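Local coordinates for protein putative rhamnosidase (Streptomyces avermitilis, PDB 3W5M) that releases terminal non-reducing alpha-L-rhamnose by hydrolysis from citrus flavonoids and gum arabic, and binds L-rhamnose in a calcium-dependent carbohydrate-binding module, at residues S116-K121 and A398-L403; A183-G188 and T221-A226; K484-R489 and L503-V508. All blocks are in the same frame, centred on the assembly; numbering follows the deposited sequence.

Contact 1. Residues S116-K121 and A398-L403; sequences SQWSAK and ALLAQL
The side-chain amide of Gln-402 makes every hydrogen bond between residues 116-121 and residues 398-403, and makes them all to backbone atoms. Its NE2 donates to Gln-117 O at 3.0 Å, with the acceptor close to the amide plane and NE2 on a lone pair of that carbonyl. NE2 also bonds the carboxylate of Glu-404, two residues along the strand. OE1 accepts twice: from Ser-119 N at 2.8 Å and, by a more bent bond (N-H...O angle 141°), from Ala-120 N at 3.2 Å. With CG anti to the backbone N (chi1 -177°) and the chain extended beyond it, Gln-402 reaches the backbone of residues 117-120, and three bonds across the contact fix the rotation of its amide.

The apolar part rests on Leu-400, whose two methyl groups divide the work. CD2 lies over one face of the Trp-118 indole, 3.7 Å from the centroid of the six-membered ring, a CH-pi contact. CD1 turns to the methyl of Ala-120, with CD1 and CB 3.6 Å apart. Tyr-356 meets the indole edge-to-face, and Ile-472 adds to the cover of both Trp-118 and Leu-400.

A linker is thereby packed onto a beta-sheet: the loop between strands 106-110 and 123-124 lies across strand 398-407 of the rhamnosidase N-terminal domain.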
ATOM      1  N   SER A 116     -14.235   4.425  25.133  1.00 35.15           N
ATOM      2  CA  SER A 116     -14.428   4.326  26.570  1.00 35.28           C
ATOM      3  C   SER A 116     -14.004   2.971  27.139  1.00 34.27           C
ATOM      4  O   SER A 116     -13.834   2.829  28.349  1.00 33.13           O
ATOM      5  CB  SER A 116     -15.879   4.663  26.955  1.00 40.61           C
ATOM      6  OG  SER A 116     -16.803   3.906  26.181  1.00 47.84           O
ATOM      7  N   GLN A 117     -13.811   1.984  26.260  1.00 31.16           N
ATOM      8  CA  GLN A 117     -13.450   0.646  26.702  1.00 29.45           C
ATOM      9  C   GLN A 117     -11.938   0.473  26.852  1.00 27.95           C
ATOM     10  O   GLN A 117     -11.480  -0.569  27.357  1.00 28.24           O
ATOM     11  CB  GLN A 117     -14.069  -0.420  25.793  1.00 32.19           C
ATOM     12  CG  GLN A 117     -15.553  -0.654  26.046  1.00 34.61           C
ATOM     13  CD  GLN A 117     -16.422   0.479  25.535  1.00 38.26           C
ATOM     14  OE1 GLN A 117     -16.799   1.369  26.291  1.00 44.60           O
ATOM     15  NE2 GLN A 117     -16.732   0.461  24.258  1.00 35.04           N
ATOM     16  N   TRP A 118     -11.177   1.502  26.465  1.00 24.69           N
ATOM     17  CA  TRP A 118      -9.732   1.532  26.695  1.00 23.93           C
ATOM     18  C   TRP A 118      -9.437   2.217  28.015  1.00 24.37           C
ATOM     19  O   TRP A 118      -9.976   3.298  28.309  1.00 24.22           O
ATOM     20  CB  TRP A 118      -8.990   2.312  25.621  1.00 23.34           C
ATOM     21  CG  TRP A 118      -8.968   1.717  24.263  1.00 23.12           C
ATOM     22  CD1 TRP A 118      -9.903   1.890  23.261  1.00 24.29           C
ATOM     23  CD2 TRP A 118      -7.910   0.927  23.698  1.00 22.98           C
ATOM     24  NE1 TRP A 118      -9.504   1.209  22.117  1.00 25.82           N
ATOM     25  CE2 TRP A 118      -8.285   0.613  22.362  1.00 23.36           C
ATOM     26  CE3 TRP A 118      -6.710   0.397  24.211  1.00 21.46           C
ATOM     27  CZ2 TRP A 118      -7.490  -0.175  21.527  1.00 23.69           C
ATOM     28  CZ3 TRP A 118      -5.912  -0.395  23.362  1.00 22.19           C
ATOM     29  CH2 TRP A 118      -6.308  -0.666  22.040  1.00 22.05           C
ATOM     30  N   SER A 119      -8.577   1.608  28.824  1.00 22.56           N
ATOM     31  CA  SER A 119      -8.015   2.327  29.951  1.00 24.51           C
ATOM     32  C   SER A 119      -6.483   2.502  29.816  1.00 24.31           C
ATOM     33  O   SER A 119      -5.833   3.138  30.656  1.00 24.34           O
ATOM     34  CB  SER A 119      -8.360   1.601  31.237  1.00 26.32           C
ATOM     35  OG  SER A 119      -7.797   0.306  31.202  1.00 27.00           O
ATOM     36  N   ALA A 120      -5.915   1.926  28.756  1.00 23.49           N
ATOM     37  CA  ALA A 120      -4.491   2.050  28.468  1.00 24.57           C
ATOM     38  C   ALA A 120      -4.093   3.526  28.240  1.00 23.64           C
ATOM     39  O   ALA A 120      -4.938   4.343  27.876  1.00 24.17           O
ATOM     40  CB  ALA A 120      -4.150   1.198  27.245  1.00 24.55           C
ATOM     41  N   LYS A 121      -2.823   3.862  28.464  1.00 23.42           N
ATOM     42  CA  LYS A 121      -2.272   5.189  28.143  1.00 26.71           C
ATOM     43  C   LYS A 121      -1.262   5.113  27.006  1.00 25.67           C
ATOM     44  O   LYS A 121      -0.491   4.136  26.897  1.00 23.17           O
ATOM     45  CB  LYS A 121      -1.551   5.806  29.352  1.00 29.57           C
ATOM     46  CG  LYS A 121      -2.237   5.664  30.702  1.00 35.59           C
ATOM     47  CD  LYS A 121      -3.517   6.458  30.807  1.00 40.26           C
ATOM     48  CE  LYS A 121      -3.861   6.663  32.284  1.00 46.30           C
ATOM     49  NZ  LYS A 121      -5.330   6.737  32.502  1.00 48.49           N
ATOM     50  N   ALA A 398       4.431   6.417  19.377  1.00 17.97           N
ATOM     51  CA  ALA A 398       3.779   6.054  20.609  1.00 18.85           C
ATOM     52  C   ALA A 398       3.019   4.739  20.489  1.00 17.64           C
ATOM     53  O   ALA A 398       2.542   4.391  19.419  1.00 17.53           O
ATOM     54  CB  ALA A 398       2.841   7.194  21.067  1.00 17.99           C
ATOM     55  N   LEU A 399       2.927   4.029  21.608  1.00 17.06           N
ATOM     56  CA  LEU A 399       2.263   2.718  21.730  1.00 16.80           C
ATOM     57  C   LEU A 399       1.031   2.804  22.634  1.00 16.77           C
ATOM     58  O   LEU A 399       1.066   3.447  23.686  1.00 17.96           O
ATOM     59  CB  LEU A 399       3.250   1.699  22.344  1.00 17.86           C
ATOM     60  CG  LEU A 399       2.697   0.302  22.622  1.00 19.48           C
ATOM     61  CD1 LEU A 399       2.415  -0.503  21.358  1.00 20.38           C
ATOM     62  CD2 LEU A 399       3.626  -0.472  23.568  1.00 22.04           C
ATOM     63  N   LEU A 400      -0.027   2.084  22.265  1.00 16.66           N
ATOM     64  CA  LEU A 400      -1.174   1.875  23.140  1.00 17.84           C
ATOM     65  C   LEU A 400      -1.429   0.371  23.216  1.00 18.93           C
ATOM     66  O   LEU A 400      -1.586  -0.305  22.190  1.00 18.80           O
ATOM     67  CB  LEU A 400      -2.410   2.619  22.597  1.00 17.57           C
ATOM     68  CG  LEU A 400      -3.647   2.650  23.500  1.00 18.20           C
ATOM     69  CD1 LEU A 400      -3.387   3.606  24.663  1.00 19.91           C
ATOM     70  CD2 LEU A 400      -4.863   3.096  22.715  1.00 19.98           C
ATOM     71  N   ALA A 401      -1.404  -0.191  24.425  1.00 18.62           N
ATOM     72  CA  ALA A 401      -1.606  -1.655  24.540  1.00 19.48           C
ATOM     73  C   ALA A 401      -2.443  -2.011  25.767  1.00 17.42           C
ATOM     74  O   ALA A 401      -2.251  -1.426  26.838  1.00 18.83           O
ATOM     75  CB  ALA A 401      -0.260  -2.372  24.589  1.00 18.25           C
ATOM     76  N   GLN A 402      -3.362  -2.940  25.591  1.00 17.72           N
ATOM     77  CA  GLN A 402      -4.259  -3.405  26.680  1.00 17.66           C
ATOM     78  C   GLN A 402      -4.432  -4.910  26.599  1.00 16.40           C
ATOM     79  O   GLN A 402      -4.998  -5.421  25.654  1.00 15.50           O
ATOM     80  CB  GLN A 402      -5.624  -2.750  26.539  1.00 18.71           C
ATOM     81  CG  GLN A 402      -6.650  -3.058  27.631  1.00 19.65           C
ATOM     82  CD  GLN A 402      -7.694  -1.936  27.700  1.00 20.93           C
ATOM     83  OE1 GLN A 402      -7.334  -0.762  27.845  1.00 20.10           O
ATOM     84  NE2 GLN A 402      -8.976  -2.292  27.609  1.00 22.01           N
ATOM     85  N   LEU A 403      -3.890  -5.600  27.605  1.00 18.06           N
ATOM     86  CA  LEU A 403      -3.993  -7.044  27.697  1.00 19.26           C
ATOM     87  C   LEU A 403      -5.046  -7.386  28.730  1.00 19.45           C
ATOM     88  O   LEU A 403      -4.986  -6.905  29.880  1.00 23.20           O
ATOM     89  CB  LEU A 403      -2.631  -7.631  28.107  1.00 19.49           C
ATOM     90  CG  LEU A 403      -2.612  -9.116  28.466  1.00 21.85           C
ATOM     91  CD1 LEU A 403      -2.771  -9.982  27.228  1.00 23.03           C
ATOM     92  CD2 LEU A 403      -1.311  -9.429  29.208  1.00 21.97           C
TER

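Contact 2. Residues A183-G188 and T221-A226; sequences AVSVDG and TLAVSA
Strands 183-186 and 221-226 are antiparallel neighbours in one five-stranded sheet of the CBM67 module, a beta-sandwich of jelly-roll type, and their axes approach to 4.8 Å, with 168° between their N-to-C directions. Ala-183 with Ser-225 and Ser-185 with Ala-223 are the hydrogen-bonded pairs, each closed by two backbone bonds, among them Ser-185 N to Ala-223 O at 2.9 Å. Val-184 with Val-224 and Val-186 with Leu-222 are the non-hydrogen-bonded pairs.

The valines and Leu-222 share one face. There CG2 of Val-184 meets CG2 of Val-224 at 3.6 Å, while Val-186 and Leu-222 run alongside each other in the same direction, with CG2 and CD2 4.0 Å apart. Leu-222 and Val-224 touch strand 235-244 of the facing sheet, through Leu-240 and Trp-236. The other face carries small residues: Ser-225 OG sits 3.4 Å from Ala-183 CB, and Ser-185 OG packs beside the methyl of Ala-223. Arg-269 bonds both Ser-185 OG and Ala-183 O.

Beyond these pairs Asp-187 grips Thr-221 twice: its N donates to Thr-221 O, and its carboxylate OD1 receives Thr-221 N at 2.8 Å in a nearly straight bond (173°). With CG beside the backbone N (chi1 -79°), the carboxylate turns back to the neighbouring strand although CB points away. OD2 goes to His-216. A water accepts from Ser-185 OG and Gly-188 N and donates to Thr-221 O.

Past the strand end, both backbone polar atoms of Thr-221 are thus satisfied, N by the carboxylate and O by Asp-187 N and the water; OG1 pairs with Thr-162.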
ATOM      1  N   ALA A 183      33.194  19.265   4.874  1.00 24.22           N
ATOM      2  CA  ALA A 183      33.976  18.023   4.969  1.00 22.42           C
ATOM      3  C   ALA A 183      34.702  18.087   6.313  1.00 23.44           C
ATOM      4  O   ALA A 183      35.454  19.024   6.572  1.00 23.04           O
ATOM      5  CB  ALA A 183      34.967  17.914   3.820  1.00 24.17           C
ATOM      6  N   VAL A 184      34.419  17.134   7.188  1.00 21.38           N
ATOM      7  CA  VAL A 184      34.968  17.162   8.534  1.00 21.97           C
ATOM      8  C   VAL A 184      35.889  15.955   8.775  1.00 24.38           C
ATOM      9  O   VAL A 184      35.617  14.843   8.278  1.00 24.38           O
ATOM     10  CB  VAL A 184      33.846  17.289   9.602  1.00 22.93           C
ATOM     11  CG1 VAL A 184      32.761  16.229   9.393  1.00 25.44           C
ATOM     12  CG2 VAL A 184      34.426  17.235  11.000  1.00 24.00           C
ATOM     13  N   SER A 185      36.975  16.212   9.499  1.00 22.89           N
ATOM     14  CA  SER A 185      37.970  15.200   9.871  1.00 24.56           C
ATOM     15  C   SER A 185      38.303  15.240  11.355  1.00 25.26           C
ATOM     16  O   SER A 185      38.176  16.280  12.012  1.00 24.10           O
ATOM     17  CB  SER A 185      39.233  15.371   9.026  1.00 23.05           C
ATOM     18  OG  SER A 185      39.871  16.613   9.290  1.00 25.96           O
ATOM     19  N   VAL A 186      38.743  14.094  11.879  1.00 26.05           N
ATOM     20  CA  VAL A 186      39.341  14.002  13.193  1.00 28.24           C
ATOM     21  C   VAL A 186      40.768  13.431  13.093  1.00 31.97           C
ATOM     22  O   VAL A 186      40.975  12.387  12.464  1.00 32.95           O
ATOM     23  CB  VAL A 186      38.514  13.111  14.147  1.00 30.02           C
ATOM     24  CG1 VAL A 186      39.107  13.195  15.548  1.00 30.31           C
ATOM     25  CG2 VAL A 186      37.046  13.540  14.168  1.00 29.30           C
ATOM     26  N   ASP A 187      41.728  14.130  13.708  1.00 33.63           N
ATOM     27  CA  ASP A 187      43.172  13.817  13.662  1.00 35.80           C
ATOM     28  C   ASP A 187      43.679  13.500  12.251  1.00 36.08           C
ATOM     29  O   ASP A 187      44.567  12.650  12.065  1.00 34.93           O
ATOM     30  CB  ASP A 187      43.548  12.702  14.658  1.00 39.67           C
ATOM     31  CG  ASP A 187      43.685  13.213  16.119  1.00 44.43           C
ATOM     32  OD1 ASP A 187      43.559  14.438  16.393  1.00 39.43           O
ATOM     33  OD2 ASP A 187      43.928  12.367  17.006  1.00 45.61           O
ATOM     34  N   GLY A 188      43.117  14.198  11.268  1.00 31.68           N
ATOM     35  CA  GLY A 188      43.487  14.013   9.865  1.00 30.93           C
ATOM     36  C   GLY A 188      42.650  13.004   9.084  1.00 28.91           C
ATOM     37  O   GLY A 188      42.794  12.890   7.868  1.00 32.44           O
ATOM     38  N   THR A 221      42.352  16.851  17.184  1.00 22.74           N
ATOM     39  CA  THR A 221      42.234  17.977  16.266  1.00 23.88           C
ATOM     40  C   THR A 221      41.063  17.747  15.326  1.00 23.10           C
ATOM     41  O   THR A 221      40.999  16.743  14.626  1.00 24.80           O
ATOM     42  CB  THR A 221      43.533  18.156  15.490  1.00 25.40           C
ATOM     43  OG1 THR A 221      44.601  18.395  16.424  1.00 27.43           O
ATOM     44  CG2 THR A 221      43.432  19.334  14.511  1.00 24.29           C
ATOM     45  N   LEU A 222      40.105  18.670  15.342  1.00 22.07           N
ATOM     46  CA  LEU A 222      38.951  18.611  14.449  1.00 22.14           C
ATOM     47  C   LEU A 222      39.235  19.645  13.381  1.00 21.62           C
ATOM     48  O   LEU A 222      39.799  20.711  13.676  1.00 21.58           O
ATOM     49  CB  LEU A 222      37.659  18.980  15.212  1.00 23.10           C
ATOM     50  CG  LEU A 222      37.540  18.307  16.596  1.00 24.46           C
ATOM     51  CD1 LEU A 222      36.348  18.823  17.367  1.00 25.03           C
ATOM     52  CD2 LEU A 222      37.434  16.792  16.411  1.00 24.23           C
ATOM     53  N   ALA A 223      38.875  19.323  12.146  1.00 22.03           N
ATOM     54  CA  ALA A 223      39.086  20.245  11.040  1.00 20.89           C
ATOM     55  C   ALA A 223      37.929  20.158  10.087  1.00 20.27           C
ATOM     56  O   ALA A 223      37.407  19.066   9.797  1.00 21.73           O
ATOM     57  CB  ALA A 223      40.413  19.937  10.335  1.00 22.42           C
ATOM     58  N   VAL A 224      37.518  21.306   9.554  1.00 19.10           N
ATOM     59  CA  VAL A 224      36.308  21.326   8.743  1.00 19.55           C
ATOM     60  C   VAL A 224      36.602  22.269   7.607  1.00 20.09           C
ATOM     61  O   VAL A 224      37.128  23.342   7.843  1.00 19.30           O
ATOM     62  CB  VAL A 224      35.109  21.870   9.571  1.00 20.51           C
ATOM     63  CG1 VAL A 224      33.909  22.188   8.700  1.00 18.23           C
ATOM     64  CG2 VAL A 224      34.691  20.850  10.607  1.00 21.18           C
ATOM     65  N   SER A 225      36.319  21.845   6.382  1.00 21.14           N
ATOM     66  CA  SER A 225      36.135  22.801   5.258  1.00 21.50           C
ATOM     67  C   SER A 225      34.632  22.975   5.049  1.00 22.94           C
ATOM     68  O   SER A 225      33.864  22.049   5.273  1.00 22.72           O
ATOM     69  CB  SER A 225      36.821  22.308   3.979  1.00 21.96           C
ATOM     70  OG  SER A 225      36.237  21.097   3.513  1.00 24.01           O
ATOM     71  N   ALA A 226      34.204  24.178   4.677  1.00 21.92           N
ATOM     72  CA  ALA A 226      32.802  24.423   4.399  1.00 22.45           C
ATOM     73  C   ALA A 226      32.748  25.390   3.239  1.00 23.68           C
ATOM     74  O   ALA A 226      33.584  26.295   3.142  1.00 22.41           O
ATOM     75  CB  ALA A 226      32.103  25.009   5.618  1.00 23.39           C
TER
HETATM   76  O   HOH W   1      41.391  16.521  11.650  1.00 23.16           O

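Contact 3. Residues K484-R489 and L503-V508; sequences KELPAR and LGQNMV
No direct backbone hydrogen bond joins residues 484-489 to 503-508; the two segments come nearest at Ala-488 and Leu-503, whose CA atoms lie 4.5 Å apart, and the chain turns a corner at Gly-504 and Gln-505. Leu-486 reaches into the inside of that corner. Its CD1 is the touching atom, 3.8 Å from Gln-505 CB and 3.8 Å from Met-507 CB, with Met-507 SD also against it. The leucine and methionine side chains run antiparallel alongside each other. Met-507 CG stands between the backbone N and the carbonyl carbon (chi1 60°), which helps bring SD to the same leucine methyl that CB meets. Trp-618, from helix 607-622, touches Leu-486, Gln-505 and Met-507.

Leu-503 fills the other part of the interface. Its CD2 comes down on the backbone of the first segment, 3.5 Å from Ala-488 CA and 3.6 Å from Leu-486 O. Strands 480-493 and 498-503 are antiparallel neighbours joined by a short connection, a beta-hairpin in a large mixed sheet of the beta-sandwich region; beyond the corner, strand 506-508 pairs with 568-570 in a separate small sheet. The contact therefore covers the place where the chain leaves one sheet for another.

Next along the segment, the aliphatic part of Arg-489 lies against the turn, CD lying 3.6 Å from Gly-504 CA. Gly-504, at positive phi (84°), lets the Arg-489 methylene lie directly against its CA. A water donates to Pro-487 O at 2.7 Å and to Leu-503 O at 2.8 Å, linking two carbonyls that cannot bond each other. The amide of Gln-505 leads away from Leu-486, its NE2 donating to Asn-506 O and to Thr-891 O.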
ATOM      1  N   LYS A 484       4.036 -15.147   1.055  1.00 22.60           N
ATOM      2  CA  LYS A 484       4.943 -16.160   0.453  1.00 23.79           C
ATOM      3  C   LYS A 484       6.380 -15.703   0.474  1.00 23.94           C
ATOM      4  O   LYS A 484       6.665 -14.517   0.678  1.00 20.42           O
ATOM      5  CB  LYS A 484       4.535 -16.577  -0.964  1.00 27.61           C
ATOM      6  CG  LYS A 484       4.367 -15.469  -1.963  1.00 30.13           C
ATOM      7  CD  LYS A 484       3.964 -16.060  -3.313  1.00 34.93           C
ATOM      8  CE  LYS A 484       5.180 -16.498  -4.092  1.00 36.75           C
ATOM      9  NZ  LYS A 484       4.928 -17.803  -4.749  1.00 42.41           N
ATOM     10  N   GLU A 485       7.285 -16.673   0.318  1.00 22.96           N
ATOM     11  CA  GLU A 485       8.712 -16.400   0.266  1.00 23.91           C
ATOM     12  C   GLU A 485       9.219 -16.684  -1.153  1.00 24.49           C
ATOM     13  O   GLU A 485       8.693 -17.583  -1.814  1.00 24.42           O
ATOM     14  CB  GLU A 485       9.444 -17.252   1.302  1.00 27.22           C
ATOM     15  CG  GLU A 485       9.087 -16.866   2.733  1.00 33.02           C
ATOM     16  CD  GLU A 485       9.937 -17.566   3.785  1.00 39.47           C
ATOM     17  OE1 GLU A 485      10.654 -18.551   3.455  1.00 38.83           O
ATOM     18  OE2 GLU A 485       9.890 -17.129   4.957  1.00 43.51           O
ATOM     19  N   LEU A 486      10.190 -15.902  -1.621  1.00 22.76           N
ATOM     20  CA  LEU A 486      10.837 -16.111  -2.917  1.00 24.96           C
ATOM     21  C   LEU A 486      12.322 -16.346  -2.715  1.00 25.40           C
ATOM     22  O   LEU A 486      13.059 -15.398  -2.467  1.00 25.44           O
ATOM     23  CB  LEU A 486      10.640 -14.894  -3.844  1.00 25.26           C
ATOM     24  CG  LEU A 486       9.228 -14.550  -4.356  1.00 28.06           C
ATOM     25  CD1 LEU A 486       9.220 -13.256  -5.155  1.00 26.37           C
ATOM     26  CD2 LEU A 486       8.643 -15.694  -5.189  1.00 29.08           C
ATOM     27  N   PRO A 487      12.782 -17.607  -2.840  1.00 27.68           N
ATOM     28  CA  PRO A 487      14.230 -17.832  -2.660  1.00 27.15           C
ATOM     29  C   PRO A 487      14.981 -17.180  -3.813  1.00 26.62           C
ATOM     30  O   PRO A 487      14.439 -17.075  -4.896  1.00 29.33           O
ATOM     31  CB  PRO A 487      14.373 -19.366  -2.735  1.00 28.06           C
ATOM     32  CG  PRO A 487      13.002 -19.915  -2.552  1.00 29.85           C
ATOM     33  CD  PRO A 487      12.041 -18.863  -3.052  1.00 27.80           C
ATOM     34  N   ALA A 488      16.206 -16.725  -3.589  1.00 27.87           N
ATOM     35  CA  ALA A 488      17.012 -16.176  -4.663  1.00 28.49           C
ATOM     36  C   ALA A 488      17.216 -17.284  -5.695  1.00 30.89           C
ATOM     37  O   ALA A 488      17.396 -18.443  -5.322  1.00 32.18           O
ATOM     38  CB  ALA A 488      18.330 -15.685  -4.131  1.00 28.73           C
ATOM     39  N   ARG A 489      17.133 -16.932  -6.975  1.00 33.78           N
ATOM     40  CA  ARG A 489      17.177 -17.909  -8.055  1.00 34.94           C
ATOM     41  C   ARG A 489      18.574 -18.024  -8.633  1.00 36.19           C
ATOM     42  O   ARG A 489      18.905 -19.032  -9.258  1.00 36.76           O
ATOM     43  CB  ARG A 489      16.193 -17.519  -9.156  1.00 39.33           C
ATOM     44  CG  ARG A 489      14.744 -17.560  -8.713  1.00 42.75           C
ATOM     45  CD  ARG A 489      13.801 -17.147  -9.837  1.00 50.76           C
ATOM     46  NE  ARG A 489      13.560 -18.157 -10.886  1.00 58.70           N
ATOM     47  CZ  ARG A 489      13.535 -19.487 -10.722  1.00 59.93           C
ATOM     48  NH1 ARG A 489      13.732 -20.054  -9.528  1.00 58.41           N
ATOM     49  NH2 ARG A 489      13.305 -20.260 -11.773  1.00 59.10           N
ATOM     50  N   LEU A 503      15.657 -12.564  -7.520  1.00 24.89           N
ATOM     51  CA  LEU A 503      14.530 -13.275  -6.951  1.00 24.26           C
ATOM     52  C   LEU A 503      13.539 -13.724  -8.049  1.00 23.53           C
ATOM     53  O   LEU A 503      12.619 -14.488  -7.776  1.00 25.32           O
ATOM     54  CB  LEU A 503      13.823 -12.395  -5.895  1.00 23.85           C
ATOM     55  CG  LEU A 503      14.575 -12.005  -4.617  1.00 26.04           C
ATOM     56  CD1 LEU A 503      13.602 -11.520  -3.564  1.00 25.96           C
ATOM     57  CD2 LEU A 503      15.382 -13.162  -4.054  1.00 26.94           C
ATOM     58  N   GLY A 504      13.738 -13.221  -9.265  1.00 22.62           N
ATOM     59  CA  GLY A 504      13.013 -13.704 -10.452  1.00 23.96           C
ATOM     60  C   GLY A 504      11.656 -13.055 -10.608  1.00 25.38           C
ATOM     61  O   GLY A 504      10.954 -13.282 -11.615  1.00 25.29           O
ATOM     62  N   GLN A 505      11.280 -12.248  -9.619  1.00 22.79           N
ATOM     63  CA  GLN A 505       9.951 -11.599  -9.629  1.00 21.28           C
ATOM     64  C   GLN A 505      10.096 -10.253  -8.940  1.00 20.14           C
ATOM     65  O   GLN A 505      10.724 -10.186  -7.892  1.00 19.14           O
ATOM     66  CB  GLN A 505       8.917 -12.475  -8.883  1.00 20.76           C
ATOM     67  CG  GLN A 505       7.571 -11.763  -8.592  1.00 21.29           C
ATOM     68  CD  GLN A 505       6.758 -11.411  -9.849  1.00 23.15           C
ATOM     69  OE1 GLN A 505       6.463 -12.284 -10.669  1.00 22.13           O
ATOM     70  NE2 GLN A 505       6.416 -10.128 -10.012  1.00 20.19           N
ATOM     71  N   ASN A 506       9.520  -9.190  -9.505  1.00 19.47           N
ATOM     72  CA  ASN A 506       9.538  -7.887  -8.865  1.00 20.08           C
ATOM     73  C   ASN A 506       8.478  -7.935  -7.752  1.00 20.91           C
ATOM     74  O   ASN A 506       7.281  -7.933  -8.042  1.00 21.21           O
ATOM     75  CB  ASN A 506       9.201  -6.782  -9.889  1.00 21.63           C
ATOM     76  CG  ASN A 506       9.488  -5.363  -9.385  1.00 23.61           C
ATOM     77  OD1 ASN A 506      10.156  -5.140  -8.364  1.00 24.22           O
ATOM     78  ND2 ASN A 506       8.952  -4.372 -10.120  1.00 23.61           N
ATOM     79  N   MET A 507       8.936  -7.955  -6.489  1.00 20.14           N
ATOM     80  CA  MET A 507       8.086  -8.226  -5.340  1.00 17.62           C
ATOM     81  C   MET A 507       8.128  -7.047  -4.360  1.00 17.47           C
ATOM     82  O   MET A 507       8.906  -6.071  -4.525  1.00 18.24           O
ATOM     83  CB  MET A 507       8.556  -9.511  -4.620  1.00 19.30           C
ATOM     84  CG  MET A 507       9.988  -9.402  -4.121  1.00 19.35           C
ATOM     85  SD  MET A 507      10.281 -10.419  -2.640  1.00 22.01           S
ATOM     86  CE  MET A 507       9.623  -9.328  -1.357  1.00 20.01           C
ATOM     87  N   VAL A 508       7.268  -7.106  -3.342  1.00 16.59           N
ATOM     88  CA  VAL A 508       7.228  -6.043  -2.342  1.00 16.74           C
ATOM     89  C   VAL A 508       7.263  -6.669  -0.972  1.00 15.96           C
ATOM     90  O   VAL A 508       6.479  -7.590  -0.687  1.00 16.37           O
ATOM     91  CB  VAL A 508       5.967  -5.157  -2.482  1.00 16.92           C
ATOM     92  CG1 VAL A 508       5.958  -4.040  -1.437  1.00 17.07           C
ATOM     93  CG2 VAL A 508       5.899  -4.563  -3.875  1.00 18.02           C
TER
HETATM   94  O   HOH W   2      12.160 -16.845  -6.311  1.00 33.26           O

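In the fold
The three contacts occupy separate parts of a multidomain chain and none touches another. Contact 2 is nested along the sequence within the loop closed by contact 1, as CBM67 (133-297) and the first strands of the following domain lie between the two segments of contact 1; their centres are 49 Å apart. Contact 3 follows both in series, 38 Å from contact 1 and 44 Å from contact 2, centre to centre. Contact 2 lies in the rhamnose-binding module, with the side chain of Ser-225 about 11 Å from that of the calcium ligand Asn-228. Contacts 1 and 3 lie away from the calcium and rhamnose sites, although contact 3 packs against helix 607-622 of the catalytic domain.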